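Local coordinates for adenylation domain (Streptomyces sp., PDB 5N9X), which belongs to the ANL superfamily of AMP-binding enzymes and binds adenosine-5'-triphosphate and threonine, at residues A[37-42]-A[77-82]; A[199-204]-A[250-255]; A[203-208]-A[228-233]; A[244-249]-A[273-278]. One frame throughout, in Å; residues are numbered along the deposited sequence.

Contact 1: residues A[37-42]-A[77-82]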
loop_
_atom_site.group_PDB
_atom_site.type_symbol
_atom_site.label_atom_id
_atom_site.label_comp_id
_atom_site.label_asym_id
_atom_site.label_seq_id
_atom_site.Cartn_x
_atom_site.Cartn_y
_atom_site.Cartn_z
ATOM N N LEU A 37 -2.890 10.032 19.183
ATOM C CA LEU A 37 -2.855 10.816 17.957
ATOM C C LEU A 37 -2.164 12.139 18.188
ATOM O O LEU A 37 -2.387 12.795 19.213
ATOM C CB LEU A 37 -4.268 11.062 17.408
ATOM C CG LEU A 37 -5.205 9.867 17.191
ATOM C CD1 LEU A 37 -6.536 10.353 16.667
ATOM C CD2 LEU A 37 -4.608 8.820 16.246
ATOM N N HIS A 38 -1.329 12.518 17.222
ATOM C CA HIS A 38 -0.631 13.800 17.225
ATOM C C HIS A 38 -0.872 14.506 15.894
ATOM O O HIS A 38 -0.322 14.108 14.868
ATOM C CB HIS A 38 0.867 13.594 17.452
ATOM C CG HIS A 38 1.598 14.832 17.876
ATOM N ND1 HIS A 38 2.923 14.807 18.262
ATOM C CD2 HIS A 38 1.191 16.113 18.000
ATOM C CE1 HIS A 38 3.303 16.030 18.587
ATOM N NE2 HIS A 38 2.276 16.842 18.439
ATOM N N ILE A 39 -1.698 15.546 15.914
ATOM C CA ILE A 39 -2.045 16.267 14.695
ATOM C C ILE A 39 -1.631 17.728 14.854
ATOM O O ILE A 39 -2.299 18.521 15.531
ATOM C CB ILE A 39 -3.556 16.144 14.368
ATOM C CG1 ILE A 39 -3.997 14.677 14.437
ATOM C CG2 ILE A 39 -3.888 16.767 13.012
ATOM C CD1 ILE A 39 -4.604 14.279 15.762
ATOM N N ASP A 40 -0.507 18.055 14.222
ATOM C CA ASP A 40 0.230 19.297 14.469
ATOM C C ASP A 40 0.534 19.406 15.972
ATOM O O ASP A 40 1.290 18.591 16.495
ATOM C CB ASP A 40 -0.550 20.510 13.946
ATOM C CG ASP A 40 -0.602 20.559 12.422
ATOM O OD1 ASP A 40 0.380 20.134 11.769
ATOM O OD2 ASP A 40 -1.644 20.989 11.877
ATOM N N ASP A 41 -0.056 20.386 16.662
ATOM C CA ASP A 41 0.137 20.546 18.113
ATOM C C ASP A 41 -0.933 19.831 18.924
ATOM O O ASP A 41 -0.901 19.830 20.153
ATOM C CB ASP A 41 0.132 22.025 18.524
ATOM C CG ASP A 41 1.224 22.839 17.852
ATOM O OD1 ASP A 41 1.926 22.304 16.956
ATOM O OD2 ASP A 41 1.366 24.028 18.236
ATOM N N GLU A 42 -1.910 19.255 18.242
ATOM C CA GLU A 42 -2.991 18.590 18.942
ATOM C C GLU A 42 -2.582 17.175 19.333
ATOM O O GLU A 42 -2.016 16.426 18.524
ATOM C CB GLU A 42 -4.261 18.580 18.090
ATOM C CG GLU A 42 -5.361 17.704 18.655
ATOM C CD GLU A 42 -6.647 17.771 17.846
ATOM O OE1 GLU A 42 -6.591 17.706 16.592
ATOM O OE2 GLU A 42 -7.721 17.921 18.477
ATOM N N PRO A 77 -7.664 13.002 6.581
ATOM C CA PRO A 77 -6.965 12.378 7.711
ATOM C C PRO A 77 -6.896 13.309 8.909
ATOM O O PRO A 77 -6.624 14.499 8.763
ATOM C CB PRO A 77 -5.564 12.082 7.147
ATOM C CG PRO A 77 -5.386 13.042 6.034
ATOM C CD PRO A 77 -6.770 13.152 5.415
ATOM N N GLY A 78 -7.161 12.764 10.087
ATOM C CA GLY A 78 -7.180 13.548 11.307
ATOM C C GLY A 78 -7.886 12.801 12.427
ATOM O O GLY A 78 -8.315 11.649 12.256
ATOM N N ALA A 79 -7.994 13.467 13.576
ATOM C CA ALA A 79 -8.682 12.943 14.747
ATOM C C ALA A 79 -10.038 12.303 14.418
ATOM O O ALA A 79 -10.280 11.158 14.787
ATOM C CB ALA A 79 -8.852 14.049 15.766
ATOM N N ASN A 80 -10.915 13.032 13.731
ATOM C CA ASN A 80 -12.263 12.536 13.468
ATOM C C ASN A 80 -12.276 11.288 12.606
ATOM O O ASN A 80 -13.041 10.373 12.853
ATOM C CB ASN A 80 -13.137 13.611 12.790
ATOM C CG ASN A 80 -13.224 14.914 13.586
ATOM O OD1 ASN A 80 -13.295 14.916 14.826
ATOM N ND2 ASN A 80 -13.253 16.026 12.867
ATOM N N ALA A 81 -11.442 11.254 11.579
ATOM C CA ALA A 81 -11.398 10.105 10.686
ATOM C C ALA A 81 -10.975 8.837 11.433
ATOM O O ALA A 81 -11.542 7.761 11.217
ATOM C CB ALA A 81 -10.459 10.375 9.516
ATOM N N ILE A 82 -9.987 8.976 12.313
ATOM C CA ILE A 82 -9.463 7.857 13.067
ATOM C C ILE A 82 -10.481 7.369 14.097
ATOM O O ILE A 82 -10.706 6.145 14.250
ATOM C CB ILE A 82 -8.134 8.232 13.802
ATOM C CG1 ILE A 82 -7.030 8.580 12.799
ATOM C CG2 ILE A 82 -7.715 7.112 14.718
ATOM C CD1 ILE A 82 -6.635 7.413 11.863
#
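The side chains of Leu-37 and Ile-82 run antiparallel past one another where a beta strand leans on the first turn of a helix; apolar side chains and the helix backbone at Ala-79 carry the join. No hydrogen bond crosses it. The tight part lies around the forked end of Leu-37. With CG anti to the carbonyl carbon (chi1 -53°), the side chain reaches toward the helix; CD1 comes 3.9 Å from Ala-79 CA and also touches Ile-82 CB, while CD2 lies 3.9 Å from Ile-82 CG2. One fork thus meets helix backbone and side chain together. Two residues on, Ile-39 extends CD1 to 4.1 Å from Ala-79 N, so the small Ala-79 is met by both strand residues.

Beyond Ile-39 the packing thins. A type II' turn takes the chain from Ile-39 to Glu-42, with Ile-39 N bonded to Glu-42 O and Glu-42 N to Ile-39 O. The solvent-exposed Asp-40 and Asp-41 form its corner. Glu-42 grazes the helix loosely, its OE1 4.4 Å from Ala-79 CB, and its OE2 makes a salt bridge with Arg-143.

Gly-78 is the N-cap of helix 79-90, which therefore starts right against the hairpin of strands 35-39 and 42-45. Helix 46-62 adds Leu-49 against Leu-37 and Trp-52 against Ala-79, and strand 227-230 brings Leu-228 to Leu-37.

Contact 2: residues A[199-204]-A[250-255]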
loop_
_atom_site.group_PDB
_atom_site.type_symbol
_atom_site.label_atom_id
_atom_site.label_comp_id
_atom_site.label_asym_id
_atom_site.label_seq_id
_atom_site.Cartn_x
_atom_site.Cartn_y
_atom_site.Cartn_z
ATOM N N ALA A 199 5.953 1.057 22.837
ATOM C CA ALA A 199 5.129 2.217 23.133
ATOM C C ALA A 199 5.833 3.567 22.877
ATOM O O ALA A 199 5.168 4.579 22.688
ATOM C CB ALA A 199 4.659 2.144 24.565
ATOM N N ASP A 200 7.164 3.587 22.865
ATOM C CA ASP A 200 7.883 4.846 22.696
ATOM C C ASP A 200 7.956 5.329 21.239
ATOM O O ASP A 200 8.318 6.483 20.972
ATOM C CB ASP A 200 9.294 4.707 23.266
ATOM C CG ASP A 200 9.290 4.519 24.768
ATOM O OD1 ASP A 200 8.517 5.205 25.458
ATOM O OD2 ASP A 200 10.051 3.670 25.258
ATOM N N ASP A 201 7.611 4.453 20.297
ATOM C CA ASP A 201 7.718 4.801 18.883
ATOM C C ASP A 201 6.747 5.917 18.436
ATOM O O ASP A 201 5.731 6.194 19.081
ATOM C CB ASP A 201 7.526 3.532 18.013
ATOM C CG ASP A 201 8.776 2.652 17.983
ATOM O OD1 ASP A 201 9.858 3.190 17.678
ATOM O OD2 ASP A 201 8.685 1.438 18.280
ATOM N N ARG A 202 7.120 6.587 17.349
ATOM C CA ARG A 202 6.229 7.483 16.647
ATOM C C ARG A 202 6.093 6.994 15.213
ATOM O O ARG A 202 7.092 6.908 14.485
ATOM C CB ARG A 202 6.741 8.916 16.660
ATOM C CG ARG A 202 6.380 9.730 17.887
ATOM C CD ARG A 202 7.612 9.953 18.731
ATOM N NE ARG A 202 7.390 10.962 19.753
ATOM C CZ ARG A 202 8.365 11.532 20.456
ATOM N NH1 ARG A 202 9.631 11.189 20.243
ATOM N NH2 ARG A 202 8.076 12.451 21.371
ATOM N N TRP A 203 4.862 6.679 14.814
ATOM C CA TRP A 203 4.581 6.219 13.465
ATOM C C TRP A 203 4.019 7.396 12.666
ATOM O O TRP A 203 3.265 8.212 13.195
ATOM C CB TRP A 203 3.591 5.058 13.484
ATOM C CG TRP A 203 4.148 3.756 14.010
ATOM C CD1 TRP A 203 4.596 3.503 15.276
ATOM C CD2 TRP A 203 4.263 2.525 13.295
ATOM N NE1 TRP A 203 4.996 2.205 15.384
ATOM C CE2 TRP A 203 4.814 1.578 14.184
ATOM C CE3 TRP A 203 3.961 2.135 11.990
ATOM C CZ2 TRP A 203 5.075 0.254 13.805
ATOM C CZ3 TRP A 203 4.203 0.836 11.619
ATOM C CH2 TRP A 203 4.761 -0.098 12.525
ATOM N N LEU A 204 4.396 7.498 11.399
ATOM C CA LEU A 204 3.866 8.563 10.569
ATOM C C LEU A 204 2.699 8.012 9.774
ATOM O O LEU A 204 2.848 6.985 9.137
ATOM C CB LEU A 204 4.960 9.117 9.642
ATOM C CG LEU A 204 4.593 10.310 8.755
ATOM C CD1 LEU A 204 4.221 11.497 9.634
ATOM C CD2 LEU A 204 5.736 10.668 7.817
ATOM N N GLY A 250 9.740 13.757 15.410
ATOM C CA GLY A 250 10.535 12.689 16.018
ATOM C C GLY A 250 10.187 11.268 15.605
ATOM O O GLY A 250 10.295 10.334 16.395
ATOM N N ILE A 251 9.763 11.107 14.357
ATOM C CA ILE A 251 9.332 9.816 13.850
ATOM C C ILE A 251 10.407 8.728 13.942
ATOM O O ILE A 251 11.561 8.937 13.568
ATOM C CB ILE A 251 8.837 9.987 12.403
ATOM C CG1 ILE A 251 7.479 10.693 12.443
ATOM C CG2 ILE A 251 8.722 8.654 11.683
ATOM C CD1 ILE A 251 7.294 11.634 11.346
ATOM N N THR A 252 10.022 7.574 14.474
ATOM C CA THR A 252 10.929 6.438 14.606
ATOM C C THR A 252 10.624 5.329 13.571
ATOM O O THR A 252 11.486 4.506 13.256
ATOM C CB THR A 252 10.868 5.842 16.040
ATOM O OG1 THR A 252 9.558 5.332 16.291
ATOM C CG2 THR A 252 11.183 6.911 17.088
ATOM N N VAL A 253 9.394 5.297 13.062
ATOM C CA VAL A 253 8.997 4.274 12.098
ATOM C C VAL A 253 8.385 4.919 10.861
ATOM O O VAL A 253 7.230 5.348 10.875
ATOM C CB VAL A 253 7.992 3.258 12.700
ATOM C CG1 VAL A 253 7.607 2.210 11.654
ATOM C CG2 VAL A 253 8.589 2.583 13.948
ATOM N N LEU A 254 9.168 5.007 9.794
ATOM C CA LEU A 254 8.689 5.641 8.576
ATOM C C LEU A 254 8.393 4.579 7.500
ATOM O O LEU A 254 9.234 3.713 7.212
ATOM C CB LEU A 254 9.704 6.693 8.086
ATOM C CG LEU A 254 9.435 7.271 6.685
ATOM C CD1 LEU A 254 8.168 8.073 6.665
ATOM C CD2 LEU A 254 10.575 8.155 6.262
ATOM N N ASN A 255 7.181 4.642 6.943
ATOM C CA ASN A 255 6.746 3.802 5.807
ATOM C C ASN A 255 6.658 4.579 4.498
ATOM O O ASN A 255 6.021 5.616 4.420
ATOM C CB ASN A 255 5.385 3.160 6.100
ATOM C CG ASN A 255 5.459 2.103 7.175
ATOM O OD1 ASN A 255 5.779 0.947 6.893
ATOM N ND2 ASN A 255 5.159 2.486 8.412
HETATM O O HOH W 1 4.891 4.832 9.303
#
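Thr-252 OG1 donates to Asp-201 OD1 at 2.6 Å and accepts from Arg-202 N at 2.9 Å, at the start of two beta strands that run nearly parallel, 14° apart, and are joined by a single bridge between Trp-203 and Val-253. The hydroxyl sits between the backbone N and the carbonyl carbon of its own residue (chi1 63°), facing the start of the other strand. It meets OD1 on the anti side, 21° out of the carboxylate plane; the same oxygen pairs with Arg-279. Arg-202 O is gripped twice, by Thr-252 N at 3.0 Å and Val-253 N at 3.1 Å.

Farther along, a water donates to Leu-204 O and Val-253 O and accepts from Asn-255 ND2, filling in where the strands separate. Leu-204 packs CD1 on Ile-251 CD1 at 3.5 Å, and its other branch, CD2, lies 3.7 Å from Leu-254 CD1, the two leucines running alongside with their ends in one direction. The result ties edge strand 202-205 to strand 253-256, which belongs to a larger mixed sheet. Over one face of the indole, Val-253 makes a CH-pi contact: CG1 lies 3.5 Å from the centroid of the six-membered ring of Trp-203, almost exactly on the ring normal.

Contact 3: residues A[203-208]-A[228-233]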
loop_
_atom_site.group_PDB
_atom_site.type_symbol
_atom_site.label_atom_id
_atom_site.label_comp_id
_atom_site.label_asym_id
_atom_site.label_seq_id
_atom_site.Cartn_x
_atom_site.Cartn_y
_atom_site.Cartn_z
ATOM N N TRP A 203 4.862 6.679 14.814
ATOM C CA TRP A 203 4.581 6.219 13.465
ATOM C C TRP A 203 4.019 7.396 12.666
ATOM O O TRP A 203 3.265 8.212 13.195
ATOM C CB TRP A 203 3.591 5.058 13.484
ATOM C CG TRP A 203 4.148 3.756 14.010
ATOM C CD1 TRP A 203 4.596 3.503 15.276
ATOM C CD2 TRP A 203 4.263 2.525 13.295
ATOM N NE1 TRP A 203 4.996 2.205 15.384
ATOM C CE2 TRP A 203 4.814 1.578 14.184
ATOM C CE3 TRP A 203 3.961 2.135 11.990
ATOM C CZ2 TRP A 203 5.075 0.254 13.805
ATOM C CZ3 TRP A 203 4.203 0.836 11.619
ATOM C CH2 TRP A 203 4.761 -0.098 12.525
ATOM N N LEU A 204 4.396 7.498 11.399
ATOM C CA LEU A 204 3.866 8.563 10.569
ATOM C C LEU A 204 2.699 8.012 9.774
ATOM O O LEU A 204 2.848 6.985 9.137
ATOM C CB LEU A 204 4.960 9.117 9.642
ATOM C CG LEU A 204 4.593 10.310 8.755
ATOM C CD1 LEU A 204 4.221 11.497 9.634
ATOM C CD2 LEU A 204 5.736 10.668 7.817
ATOM N N LEU A 205 1.533 8.648 9.820
ATOM C CA LEU A 205 0.466 8.266 8.892
ATOM C C LEU A 205 0.678 9.034 7.569
ATOM O O LEU A 205 0.133 10.120 7.343
ATOM C CB LEU A 205 -0.927 8.514 9.486
ATOM C CG LEU A 205 -2.097 8.168 8.546
ATOM C CD1 LEU A 205 -2.260 6.683 8.480
ATOM C CD2 LEU A 205 -3.411 8.781 9.032
ATOM N N PHE A 206 1.516 8.462 6.713
ATOM C CA PHE A 206 1.832 9.072 5.439
ATOM C C PHE A 206 0.801 8.727 4.342
ATOM O O PHE A 206 0.611 9.498 3.403
ATOM C CB PHE A 206 3.255 8.658 5.020
ATOM C CG PHE A 206 3.742 9.319 3.757
ATOM C CD1 PHE A 206 3.440 8.778 2.511
ATOM C CD2 PHE A 206 4.467 10.499 3.808
ATOM C CE1 PHE A 206 3.877 9.388 1.346
ATOM C CE2 PHE A 206 4.908 11.116 2.640
ATOM C CZ PHE A 206 4.611 10.558 1.415
ATOM N N HIS A 207 0.122 7.593 4.475
ATOM C CA HIS A 207 -0.661 7.063 3.356
ATOM C C HIS A 207 -2.190 7.198 3.481
ATOM O O HIS A 207 -2.736 7.295 4.576
ATOM C CB HIS A 207 -0.301 5.583 3.126
ATOM C CG HIS A 207 1.111 5.369 2.681
ATOM N ND1 HIS A 207 2.152 5.136 3.560
ATOM C CD2 HIS A 207 1.661 5.376 1.448
ATOM C CE1 HIS A 207 3.272 4.983 2.879
ATOM N NE2 HIS A 207 3.002 5.118 1.596
ATOM N N SER A 208 -2.862 7.203 2.332
ATOM C CA SER A 208 -4.313 7.362 2.278
ATOM C C SER A 208 -5.020 6.289 3.074
ATOM O O SER A 208 -4.575 5.144 3.107
ATOM C CB SER A 208 -4.806 7.323 0.838
ATOM O OG SER A 208 -6.195 7.096 0.812
ATOM N N LEU A 228 0.711 7.993 16.927
ATOM C CA LEU A 228 0.441 8.110 15.494
ATOM C C LEU A 228 0.451 9.589 15.067
ATOM O O LEU A 228 -0.456 10.363 15.394
ATOM C CB LEU A 228 -0.902 7.453 15.133
ATOM C CG LEU A 228 -1.298 7.469 13.645
ATOM C CD1 LEU A 228 -0.300 6.700 12.786
ATOM C CD2 LEU A 228 -2.707 6.910 13.408
ATOM N N VAL A 229 1.480 9.980 14.335
ATOM C CA VAL A 229 1.579 11.342 13.839
ATOM C C VAL A 229 0.817 11.504 12.508
ATOM O O VAL A 229 1.193 10.910 11.501
ATOM C CB VAL A 229 3.045 11.732 13.675
ATOM C CG1 VAL A 229 3.168 13.172 13.225
ATOM C CG2 VAL A 229 3.776 11.505 14.989
ATOM N N VAL A 230 -0.254 12.290 12.503
ATOM C CA VAL A 230 -1.086 12.397 11.302
ATOM C C VAL A 230 -0.531 13.466 10.384
ATOM O O VAL A 230 -0.371 14.603 10.810
ATOM C CB VAL A 230 -2.556 12.733 11.631
ATOM C CG1 VAL A 230 -3.361 12.991 10.342
ATOM C CG2 VAL A 230 -3.184 11.621 12.444
ATOM N N LEU A 231 -0.200 13.112 9.146
ATOM C CA LEU A 231 0.230 14.130 8.196
ATOM C C LEU A 231 -1.037 14.833 7.702
ATOM O O LEU A 231 -1.796 14.271 6.912
ATOM C CB LEU A 231 1.055 13.509 7.056
ATOM C CG LEU A 231 2.112 14.390 6.386
ATOM C CD1 LEU A 231 2.887 15.144 7.457
ATOM C CD2 LEU A 231 3.069 13.571 5.501
ATOM N N PRO A 232 -1.303 16.053 8.207
ATOM C CA PRO A 232 -2.590 16.673 7.855
ATOM C C PRO A 232 -2.660 16.957 6.355
ATOM O O PRO A 232 -1.625 17.084 5.713
ATOM C CB PRO A 232 -2.602 17.963 8.680
ATOM C CG PRO A 232 -1.145 18.284 8.874
ATOM C CD PRO A 232 -0.425 16.970 8.954
ATOM N N TYR A 233 -3.855 17.037 5.794
ATOM C CA TYR A 233 -3.987 17.007 4.341
ATOM C C TYR A 233 -3.756 18.385 3.668
ATOM O O TYR A 233 -4.551 19.322 3.810
ATOM C CB TYR A 233 -5.355 16.415 3.993
ATOM C CG TYR A 233 -5.684 16.387 2.526
ATOM C CD1 TYR A 233 -5.073 15.475 1.671
ATOM C CD2 TYR A 233 -6.648 17.238 2.002
ATOM C CE1 TYR A 233 -5.387 15.445 0.319
ATOM C CE2 TYR A 233 -6.972 17.218 0.665
ATOM C CZ TYR A 233 -6.344 16.323 -0.177
ATOM O OH TYR A 233 -6.679 16.311 -1.515
#
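Leu-205 ends its strand as the centre of an inverse gamma turn, yet its N still bonds to Val-229 O across the sheet at 2.8 Å. The pairing belongs to a beta-alpha-beta crossover: strand 202-205, helix 213-222, strand 227-230. Three consecutive parallel bridges, Trp-203 with Leu-228, Leu-204 with Val-229 and Leu-205 with Val-230, hold the strands in step. Val-229 works in both directions, for its N also bonds to Trp-203 O at 2.8 Å.

Side chains then sort onto two faces. On the face of Trp-203, Leu-205, Leu-228 and Val-230, the CD1 branch of Leu-228 comes 3.8 Å from Leu-205 CB and also reaches Trp-203 CB. With Leu-228 CG anti to the backbone N (chi1 -178°) and chi2 at 62°, CD1 is the branch turned to the partner strand. The connecting helix covers this face, with Ala-221 on Trp-203 and Leu-228, and Ile-218 on Leu-205. On the other face Leu-204 crosses Val-229, its CD1 at 3.6 Å from Val-229 O and 4.1 Å from Val-229 CG1.

Past the turn the backbones part, but contact continues through Leu-231, whose CB lies 3.5 Å from the backbone Leu-205 O. The ring of His-207 meets those of Phe-211 and Phe-213, both of which line the threonine pocket, and its ND1 bonds to Glu-217. Phe-206 and Leu-231 run alongside each other, with Phe-206 CD2 3.8 Å from Leu-231 CD2.

Contact 4: residues A[244-249]-A[273-278]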
loop_
_atom_site.group_PDB
_atom_site.type_symbol
_atom_site.label_atom_id
_atom_site.label_comp_id
_atom_site.label_asym_id
_atom_site.label_seq_id
_atom_site.Cartn_x
_atom_site.Cartn_y
_atom_site.Cartn_z
ATOM N N ARG A 244 10.913 17.719 6.980
ATOM C CA ARG A 244 11.109 18.547 8.159
ATOM C C ARG A 244 10.204 18.102 9.306
ATOM O O ARG A 244 10.633 18.029 10.457
ATOM C CB ARG A 244 10.915 20.022 7.797
ATOM C CG ARG A 244 12.242 20.689 7.449
ATOM C CD ARG A 244 12.238 21.505 6.147
ATOM N NE ARG A 244 11.661 22.837 6.277
ATOM C CZ ARG A 244 11.888 23.846 5.437
ATOM N NH1 ARG A 244 12.703 23.704 4.400
ATOM N NH2 ARG A 244 11.304 25.015 5.644
ATOM N N VAL A 245 8.972 17.745 8.982
ATOM C CA VAL A 245 8.065 17.172 9.967
ATOM C C VAL A 245 8.611 15.857 10.530
ATOM O O VAL A 245 8.531 15.591 11.738
ATOM C CB VAL A 245 6.676 16.932 9.356
ATOM C CG1 VAL A 245 5.819 16.067 10.281
ATOM C CG2 VAL A 245 6.006 18.261 9.050
ATOM N N VAL A 246 9.188 15.041 9.655
ATOM C CA VAL A 246 9.713 13.746 10.079
ATOM C C VAL A 246 10.799 13.894 11.161
ATOM O O VAL A 246 10.819 13.147 12.147
ATOM C CB VAL A 246 10.268 12.956 8.885
ATOM C CG1 VAL A 246 11.222 11.852 9.334
ATOM C CG2 VAL A 246 9.116 12.412 8.042
ATOM N N ARG A 247 11.691 14.868 10.989
ATOM C CA ARG A 247 12.669 15.176 12.022
ATOM C C ARG A 247 11.965 15.777 13.228
ATOM O O ARG A 247 12.037 15.228 14.333
ATOM C CB ARG A 247 13.749 16.125 11.493
ATOM C CG ARG A 247 14.608 16.772 12.571
ATOM C CD ARG A 247 14.478 18.279 12.511
ATOM N NE ARG A 247 15.314 18.855 11.465
ATOM C CZ ARG A 247 14.980 19.924 10.750
ATOM N NH1 ARG A 247 13.819 20.534 10.966
ATOM N NH2 ARG A 247 15.793 20.375 9.806
ATOM N N ASP A 248 11.256 16.879 13.005
ATOM C CA ASP A 248 10.633 17.619 14.106
ATOM C C ASP A 248 9.588 16.861 14.950
ATOM O O ASP A 248 9.512 17.087 16.153
ATOM C CB ASP A 248 10.007 18.932 13.583
ATOM C CG ASP A 248 11.046 19.896 12.997
ATOM O OD1 ASP A 248 12.139 19.985 13.597
ATOM O OD2 ASP A 248 10.777 20.607 11.996
ATOM N N ARG A 249 8.784 15.985 14.353
ATOM C CA ARG A 249 7.813 15.232 15.140
ATOM C C ARG A 249 8.442 13.939 15.674
ATOM O O ARG A 249 7.766 13.131 16.310
ATOM C CB ARG A 249 6.560 14.928 14.313
ATOM C CG ARG A 249 5.710 16.148 14.009
ATOM C CD ARG A 249 5.290 16.886 15.276
ATOM N NE ARG A 249 4.713 18.200 14.966
ATOM C CZ ARG A 249 4.263 19.076 15.872
ATOM N NH1 ARG A 249 4.303 18.793 17.169
ATOM N NH2 ARG A 249 3.764 20.247 15.480
ATOM N N ILE A 273 19.254 17.428 6.224
ATOM C CA ILE A 273 18.517 17.127 7.427
ATOM C C ILE A 273 19.077 15.882 8.131
ATOM O O ILE A 273 19.511 14.917 7.484
ATOM C CB ILE A 273 17.036 16.958 7.114
ATOM C CG1 ILE A 273 16.488 18.256 6.511
ATOM C CG2 ILE A 273 16.276 16.573 8.366
ATOM C CD1 ILE A 273 15.069 18.122 5.921
ATOM N N ASP A 274 19.110 15.911 9.456
ATOM C CA ASP A 274 19.501 14.714 10.181
ATOM C C ASP A 274 18.255 14.090 10.799
ATOM O O ASP A 274 17.320 14.797 11.184
ATOM C CB ASP A 274 20.562 15.034 11.243
ATOM C CG ASP A 274 21.262 13.779 11.763
ATOM O OD1 ASP A 274 21.625 12.895 10.938
ATOM O OD2 ASP A 274 21.451 13.677 12.999
ATOM N N LEU A 275 18.220 12.766 10.867
ATOM C CA LEU A 275 17.076 12.096 11.475
ATOM C C LEU A 275 17.483 11.082 12.542
ATOM O O LEU A 275 17.232 9.892 12.401
ATOM C CB LEU A 275 16.226 11.424 10.395
ATOM C CG LEU A 275 15.754 12.360 9.275
ATOM C CD1 LEU A 275 15.362 11.612 7.997
ATOM C CD2 LEU A 275 14.642 13.245 9.755
ATOM N N PRO A 276 18.104 11.553 13.633
ATOM C CA PRO A 276 18.689 10.609 14.601
ATOM C C PRO A 276 17.666 9.693 15.296
ATOM O O PRO A 276 18.033 8.632 15.810
ATOM C CB PRO A 276 19.350 11.535 15.622
ATOM C CG PRO A 276 18.531 12.789 15.561
ATOM C CD PRO A 276 18.211 12.950 14.098
ATOM N N GLU A 277 16.402 10.100 15.308
ATOM C CA GLU A 277 15.354 9.306 15.941
ATOM C C GLU A 277 14.796 8.171 15.066
ATOM O O GLU A 277 14.154 7.246 15.592
ATOM C CB GLU A 277 14.214 10.227 16.390
ATOM C CG GLU A 277 14.677 11.359 17.302
ATOM C CD GLU A 277 13.561 11.918 18.152
ATOM O OE1 GLU A 277 13.085 11.197 19.053
ATOM O OE2 GLU A 277 13.179 13.084 17.939
ATOM N N LEU A 278 15.019 8.235 13.751
ATOM C CA LEU A 278 14.528 7.172 12.856
ATOM C C LEU A 278 15.111 5.793 13.194
ATOM O O LEU A 278 16.332 5.602 13.181
ATOM C CB LEU A 278 14.835 7.493 11.387
ATOM C CG LEU A 278 13.617 7.708 10.474
ATOM C CD1 LEU A 278 14.010 7.859 9.013
ATOM C CD2 LEU A 278 12.645 6.571 10.646
HETATM O O HOH W 2 14.344 14.198 15.684
#
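The last turn of helix 239-248 packs against the loop that joins helix 258-271 to strand 280-284, and Arg-247 carries most of the join by touching Leu-275, Asp-274 and Ile-273 in turn. Its CB is 3.5 Å from Leu-275 CD2. Its CG approaches Asp-274 O at 3.6 Å. The side chain crosses that of Ile-273 at about a right angle, with Arg-247 NE 4.0 Å from Ile-273 CG2. The chain leaves the helix with CG anti to the backbone N (chi1 166°), then bends at chi2 and chi3, which turns NH1 back to its own helix while NE stays beside Ile-273. There NH1 makes a salt bridge with Asp-248 OD1 at 3.2 Å; the carboxylate lies close to the guanidinium plane, whereas the nitrogen sits above the carboxylate plane, 36° out of it.

Two apolar contacts flank this arm. Val-246 CG1 meets Leu-275 CD2 at 3.7 Å, and Trp-296 of helix 290-300 also touches Leu-275. At the other end Arg-244 lays CG 4.1 Å from Ile-273 CD1 and sends NH1 to a salt bridge with Glu-271. The loop closes with a type I turn from Leu-275 to Leu-278, where a water donates to both Arg-247 O, at 2.9 Å, and Glu-277 OE2, at 2.8 Å.

No direct hydrogen bond joins the two segments. Arg-247 thus seems to serve the interface mainly through its aliphatic part and the flank of its guanidinium, while its charge is probably balanced by Asp-248, and the one polar link across passes through water.

How the contacts relate
Strand 202-205 is the common element: contacts 2 and 3 share Trp-203 and Leu-204, and their centres lie 10 Å apart. Contact 1 joins the same sheet from the far side of strand 227-230, where His-38 N to Leu-228 O and His-38 O to Val-230 N, each 3.0 Å, are probable hydrogen bonds. Contact 4 backs onto contact 2 through Ile-251 N and Val-246 O, 3.2 Å apart, and reaches contact 1 by a salt bridge from Arg-249 NH2 to Asp-41 OD1, 3.1 Å. Contact 2 comes near the pocket, the Asn-255 side chain lying about 7 Å from threonine; the side chain of Trp-203, shared by contacts 2 and 3, is about 11 Å from it.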